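Local coordinates for chromosomal replication initiator protein DnaA (Helicobacter pylori, PDB 2WP0) that initiates and regulates chromosomal replication by binding the replication origin in its ATP-bound form, its domain I serving oligomerization and the binding of regulators, at residues D[12-17]-D[67-72]; D[19-24]-D[28-33]. All blocks are in the same frame, centred on the assembly; numbering follows the deposited sequence.

In the fold
Both contacts lie in domain I, the N-terminal part of DnaA. Contact 1 joins two helices far apart in sequence, 6-16 and 52-71. Its centre is about 8 Å from the centre of the chain, and it is purely aliphatic. Contact 2 is local. It spans helix 23-30, from the loop before it into the turn at F30 to L33. It mixes a backbone hydrogen bond, one apolar pair and the polar N28 and Q32. The two meet where V15 CG1 lies 3.8 Å from F30 CG. No other chain of the assembly touches contact 1. Contact 2 also reaches the surface, where I24, N28, Y29 and Q32 meet the chain of another protein, consistent with a domain that binds regulators.

Contact 1: D[12-17]-D[67-72]; sequences LALVKQ and KEILSQ
No flat group takes part where L14 and V15 meet I69, so there is no ring face or edge to assign. Branched aliphatic chains make the contact. I69 makes all the contacts of segment 67-72, and its CB points toward helix 6-16. Its two branches go to different partners. With chi1 at -65°, CG1 stands beside the backbone N and CG2 anti to it, so the branches diverge. The CG2 methyl sits against L14, 4.0 Å from L14 CD1. It is equally close to L14 CB, and the two side chains slide past each other in opposite directions. On the other branch the extended chi2 (-176°) carries I69 CD1 out to 4.2 Å from V15 CA. The side chains of this second pair meet more loosely, with V15 CG1 4.5 Å from I69 CD1. The backbones stay apart, with the CA atoms of L14 and I69 at 7.3 Å. V15 goes on to touch F30 of helix 23-30. No hydrogen bond or salt bridge crosses between the segments. The contact is therefore hydrophobic packing between the first helix and the end of the long helix of domain I.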
loop_
_atom_site.group_PDB
_atom_site.type_symbol
_atom_site.label_atom_id
_atom_site.label_comp_id
_atom_site.label_asym_id
_atom_site.label_seq_id
_atom_site.Cartn_x
_atom_site.Cartn_y
_atom_site.Cartn_z
ATOM N N LEU D 12 4.308 -39.570 -23.589
ATOM C CA LEU D 12 3.553 -39.356 -22.355
ATOM C C LEU D 12 3.828 -40.380 -21.255
ATOM O O LEU D 12 3.766 -40.053 -20.074
ATOM C CB LEU D 12 2.061 -39.329 -22.631
ATOM C CG LEU D 12 1.551 -38.093 -23.351
ATOM C CD1 LEU D 12 1.583 -38.306 -24.850
ATOM C CD2 LEU D 12 0.138 -37.821 -22.918
ATOM N N ALA D 13 4.116 -41.617 -21.636
ATOM C CA ALA D 13 4.384 -42.647 -20.651
ATOM C C ALA D 13 5.741 -42.441 -19.982
ATOM O O ALA D 13 5.924 -42.775 -18.803
ATOM C CB ALA D 13 4.299 -44.017 -21.281
ATOM N N LEU D 14 6.698 -41.905 -20.736
ATOM C CA LEU D 14 8.023 -41.631 -20.186
ATOM C C LEU D 14 7.904 -40.544 -19.166
ATOM O O LEU D 14 8.685 -40.452 -18.210
ATOM C CB LEU D 14 8.970 -41.149 -21.277
ATOM C CG LEU D 14 9.962 -42.160 -21.839
ATOM C CD1 LEU D 14 10.899 -41.463 -22.805
ATOM C CD2 LEU D 14 10.746 -42.870 -20.717
ATOM N N VAL D 15 6.918 -39.700 -19.403
ATOM C CA VAL D 15 6.719 -38.542 -18.566
ATOM C C VAL D 15 5.978 -38.985 -17.324
ATOM O O VAL D 15 6.365 -38.660 -16.198
ATOM C CB VAL D 15 5.929 -37.422 -19.300
ATOM C CG1 VAL D 15 5.941 -36.141 -18.474
ATOM C CG2 VAL D 15 6.507 -37.168 -20.699
ATOM N N LYS D 16 4.909 -39.734 -17.546
ATOM C CA LYS D 16 4.117 -40.266 -16.467
ATOM C C LYS D 16 5.064 -41.011 -15.551
ATOM O O LYS D 16 5.101 -40.783 -14.339
ATOM C CB LYS D 16 3.084 -41.227 -17.037
ATOM C CG LYS D 16 1.806 -41.279 -16.243
ATOM C CD LYS D 16 0.751 -42.099 -16.975
ATOM C CE LYS D 16 -0.641 -41.830 -16.422
ATOM N NZ LYS D 16 -0.632 -41.800 -14.930
ATOM N N GLN D 17 5.858 -41.881 -16.159
ATOM C CA GLN D 17 6.786 -42.744 -15.438
ATOM C C GLN D 17 7.981 -42.026 -14.781
ATOM O O GLN D 17 8.789 -42.658 -14.103
ATOM C CB GLN D 17 7.242 -43.867 -16.369
ATOM C CG GLN D 17 8.729 -43.939 -16.592
ATOM C CD GLN D 17 9.079 -44.788 -17.792
ATOM O OE1 GLN D 17 8.196 -45.252 -18.526
ATOM N NE2 GLN D 17 10.373 -44.999 -18.003
ATOM N N LYS D 67 13.014 -31.612 -22.466
ATOM C CA LYS D 67 14.278 -31.695 -23.153
ATOM C C LYS D 67 15.037 -32.896 -22.571
ATOM O O LYS D 67 15.380 -33.848 -23.279
ATOM C CB LYS D 67 15.067 -30.403 -22.966
ATOM C CG LYS D 67 14.862 -29.372 -24.065
ATOM C CD LYS D 67 14.239 -28.083 -23.545
ATOM C CE LYS D 67 14.672 -26.873 -24.399
ATOM N NZ LYS D 67 14.243 -25.528 -23.863
ATOM N N GLU D 68 15.263 -32.848 -21.264
ATOM C CA GLU D 68 15.939 -33.917 -20.541
ATOM C C GLU D 68 15.428 -35.288 -20.962
ATOM O O GLU D 68 16.024 -35.956 -21.798
ATOM C CB GLU D 68 15.716 -33.720 -19.043
ATOM C CG GLU D 68 16.395 -34.737 -18.163
ATOM C CD GLU D 68 16.728 -34.161 -16.801
ATOM O OE1 GLU D 68 15.810 -33.941 -15.979
ATOM O OE2 GLU D 68 17.922 -33.904 -16.552
ATOM N N ILE D 69 14.315 -35.691 -20.363
ATOM C CA ILE D 69 13.591 -36.912 -20.726
ATOM C C ILE D 69 13.772 -37.368 -22.183
ATOM O O ILE D 69 14.027 -38.546 -22.435
ATOM C CB ILE D 69 12.087 -36.745 -20.449
ATOM C CG1 ILE D 69 11.839 -36.580 -18.946
ATOM C CG2 ILE D 69 11.303 -37.912 -21.047
ATOM C CD1 ILE D 69 10.389 -36.505 -18.585
ATOM N N LEU D 70 13.632 -36.437 -23.128
ATOM C CA LEU D 70 13.767 -36.743 -24.552
ATOM C C LEU D 70 15.194 -37.127 -24.962
ATOM O O LEU D 70 15.397 -38.164 -25.611
ATOM C CB LEU D 70 13.288 -35.573 -25.405
ATOM C CG LEU D 70 11.784 -35.422 -25.608
ATOM C CD1 LEU D 70 11.478 -34.348 -26.652
ATOM C CD2 LEU D 70 11.187 -36.756 -26.016
ATOM N N SER D 71 16.171 -36.294 -24.592
ATOM C CA SER D 71 17.581 -36.546 -24.908
ATOM C C SER D 71 18.067 -37.880 -24.354
ATOM O O SER D 71 18.891 -38.561 -24.970
ATOM C CB SER D 71 18.465 -35.436 -24.343
ATOM O OG SER D 71 18.087 -34.170 -24.836
ATOM N N GLN D 72 17.555 -38.239 -23.181
ATOM C CA GLN D 72 17.975 -39.438 -22.474
ATOM C C GLN D 72 17.280 -40.702 -22.994
ATOM O O GLN D 72 17.517 -41.799 -22.473
ATOM C CB GLN D 72 17.704 -39.274 -20.976
ATOM C CG GLN D 72 18.074 -40.484 -20.151
ATOM C CD GLN D 72 17.051 -40.781 -19.090
ATOM O OE1 GLN D 72 16.295 -39.893 -18.675
ATOM N NE2 GLN D 72 17.012 -42.034 -18.639
#

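Contact 2: D[19-24]-D[28-33]; sequences PKVSLI and NYFSQL
I24 and N28 are one helical turn apart, and the backbone N of N28 gives a nearly straight hydrogen bond to I24 O (2.7 Å, 166°), tilted somewhat from the carbonyl plane. The N28 side chain stays near the same carbonyl. Its CG stands beside the bonded backbone N (chi1 -66°), which brings N28 CG to 3.3 Å from I24 O. N28 OD1 is near too, 3.4 Å from I24 O, but both are acceptors and no bond forms. V21 CG2 meets the F30 ring obliquely, 4.0 Å from F30 CE2. The backbone makes a wider pi-type turn at 28-30, and a type I turn runs from F30 to L33. Here Q32 NE2 bonds to N28 O at 2.8 Å, coming from above the carbonyl plane. S22 is the N-cap: its OG caps the first turn and its backbone N gives a hydrogen bond to E25 OE2, a capping box. F30 packs on V15 of helix 6-16 and on L66 of helix 52-71, and its ring meets that of Y62 with the planes at about 45°. Y29 touches L54, T57 and I58. V21 and F30 thus face inward, while I24, N28 and Y29 contact another protein's chain, whose backbone bonds Y29 OH and Q32 NE2.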
loop_
_atom_site.group_PDB
_atom_site.type_symbol
_atom_site.label_atom_id
_atom_site.label_comp_id
_atom_site.label_asym_id
_atom_site.label_seq_id
_atom_site.Cartn_x
_atom_site.Cartn_y
_atom_site.Cartn_z
ATOM N N PRO D 19 10.054 -39.659 -12.123
ATOM C CA PRO D 19 10.178 -39.150 -10.755
ATOM C C PRO D 19 9.630 -37.732 -10.593
ATOM O O PRO D 19 8.570 -37.592 -10.011
ATOM C CB PRO D 19 11.684 -39.174 -10.521
ATOM C CG PRO D 19 12.145 -40.340 -11.329
ATOM C CD PRO D 19 11.197 -40.512 -12.492
ATOM N N LYS D 20 10.311 -36.714 -11.109
ATOM C CA LYS D 20 9.981 -35.334 -10.752
ATOM C C LYS D 20 8.633 -34.822 -11.293
ATOM O O LYS D 20 8.371 -33.621 -11.269
ATOM C CB LYS D 20 11.124 -34.386 -11.134
ATOM C CG LYS D 20 11.286 -33.179 -10.196
ATOM C CD LYS D 20 12.093 -33.523 -8.942
ATOM C CE LYS D 20 12.138 -32.357 -7.955
ATOM N NZ LYS D 20 12.716 -31.112 -8.550
ATOM N N VAL D 21 7.775 -35.726 -11.762
ATOM C CA VAL D 21 6.408 -35.352 -12.183
ATOM C C VAL D 21 5.273 -36.130 -11.490
ATOM O O VAL D 21 5.141 -37.347 -11.636
ATOM C CB VAL D 21 6.209 -35.463 -13.706
ATOM C CG1 VAL D 21 6.936 -36.679 -14.259
ATOM C CG2 VAL D 21 4.726 -35.544 -14.023
ATOM N N SER D 22 4.441 -35.399 -10.757
ATOM C CA SER D 22 3.353 -36.000 -9.996
ATOM C C SER D 22 2.166 -36.353 -10.868
ATOM O O SER D 22 2.063 -35.905 -12.011
ATOM C CB SER D 22 2.876 -35.046 -8.924
ATOM O OG SER D 22 2.012 -34.086 -9.487
ATOM N N LEU D 23 1.254 -37.147 -10.317
ATOM C CA LEU D 23 0.099 -37.619 -11.075
ATOM C C LEU D 23 -0.790 -36.466 -11.480
ATOM O O LEU D 23 -1.215 -36.387 -12.622
ATOM C CB LEU D 23 -0.704 -38.642 -10.276
ATOM C CG LEU D 23 -1.679 -39.456 -11.120
ATOM C CD1 LEU D 23 -0.930 -40.390 -12.062
ATOM C CD2 LEU D 23 -2.665 -40.230 -10.248
ATOM N N ILE D 24 -1.077 -35.570 -10.549
ATOM C CA ILE D 24 -1.857 -34.389 -10.897
ATOM C C ILE D 24 -1.161 -33.526 -11.951
ATOM O O ILE D 24 -1.827 -32.941 -12.802
ATOM C CB ILE D 24 -2.212 -33.519 -9.671
ATOM C CG1 ILE D 24 -0.942 -33.102 -8.917
ATOM C CG2 ILE D 24 -3.180 -34.257 -8.758
ATOM C CD1 ILE D 24 -0.201 -31.855 -9.484
ATOM N N ASN D 28 -3.205 -32.638 -15.123
ATOM C CA ASN D 28 -3.531 -31.250 -15.387
ATOM C C ASN D 28 -2.768 -30.649 -16.560
ATOM O O ASN D 28 -3.271 -29.773 -17.261
ATOM C CB ASN D 28 -3.288 -30.412 -14.133
ATOM C CG ASN D 28 -4.236 -30.766 -12.991
ATOM O OD1 ASN D 28 -3.964 -30.450 -11.835
ATOM N ND2 ASN D 28 -5.361 -31.417 -13.316
ATOM N N TYR D 29 -1.544 -31.109 -16.771
ATOM C CA TYR D 29 -0.690 -30.495 -17.782
ATOM C C TYR D 29 -0.406 -31.463 -18.921
ATOM O O TYR D 29 -0.974 -31.335 -20.011
ATOM C CB TYR D 29 0.616 -29.936 -17.159
ATOM C CG TYR D 29 0.377 -28.709 -16.301
ATOM C CD1 TYR D 29 0.074 -27.468 -16.885
ATOM C CD2 TYR D 29 0.431 -28.783 -14.916
ATOM C CE1 TYR D 29 -0.153 -26.346 -16.111
ATOM C CE2 TYR D 29 0.202 -27.661 -14.132
ATOM C CZ TYR D 29 -0.086 -26.452 -14.736
ATOM O OH TYR D 29 -0.324 -25.354 -13.959
ATOM N N PHE D 30 0.457 -32.435 -18.651
ATOM C CA PHE D 30 1.083 -33.207 -19.720
ATOM C C PHE D 30 0.116 -33.956 -20.638
ATOM O O PHE D 30 0.336 -34.019 -21.842
ATOM C CB PHE D 30 2.138 -34.146 -19.152
ATOM C CG PHE D 30 3.334 -33.441 -18.611
ATOM C CD1 PHE D 30 4.280 -32.901 -19.464
ATOM C CD2 PHE D 30 3.520 -33.309 -17.248
ATOM C CE1 PHE D 30 5.405 -32.254 -18.964
ATOM C CE2 PHE D 30 4.646 -32.654 -16.735
ATOM C CZ PHE D 30 5.586 -32.136 -17.594
ATOM N N SER D 31 -0.948 -34.511 -20.071
ATOM C CA SER D 31 -1.934 -35.247 -20.855
ATOM C C SER D 31 -2.518 -34.442 -22.029
ATOM O O SER D 31 -2.899 -35.012 -23.062
ATOM C CB SER D 31 -3.065 -35.671 -19.939
ATOM O OG SER D 31 -3.402 -34.604 -19.073
ATOM N N GLN D 32 -2.580 -33.119 -21.853
ATOM C CA GLN D 32 -3.165 -32.191 -22.825
ATOM C C GLN D 32 -2.232 -31.825 -23.973
ATOM O O GLN D 32 -2.619 -31.114 -24.908
ATOM C CB GLN D 32 -3.552 -30.904 -22.116
ATOM C CG GLN D 32 -4.504 -31.072 -20.945
ATOM C CD GLN D 32 -5.207 -29.772 -20.619
ATOM O OE1 GLN D 32 -5.888 -29.187 -21.468
ATOM N NE2 GLN D 32 -5.038 -29.302 -19.394
ATOM N N LEU D 33 -0.996 -32.299 -23.863
ATOM C CA LEU D 33 0.070 -32.052 -24.819
ATOM C C LEU D 33 -0.097 -32.989 -26.015
ATOM O O LEU D 33 -0.519 -34.139 -25.857
ATOM C CB LEU D 33 1.388 -32.357 -24.118
ATOM C CG LEU D 33 2.581 -31.443 -24.287
ATOM C CD1 LEU D 33 2.069 -30.100 -24.691
ATOM C CD2 LEU D 33 3.314 -31.389 -22.964
#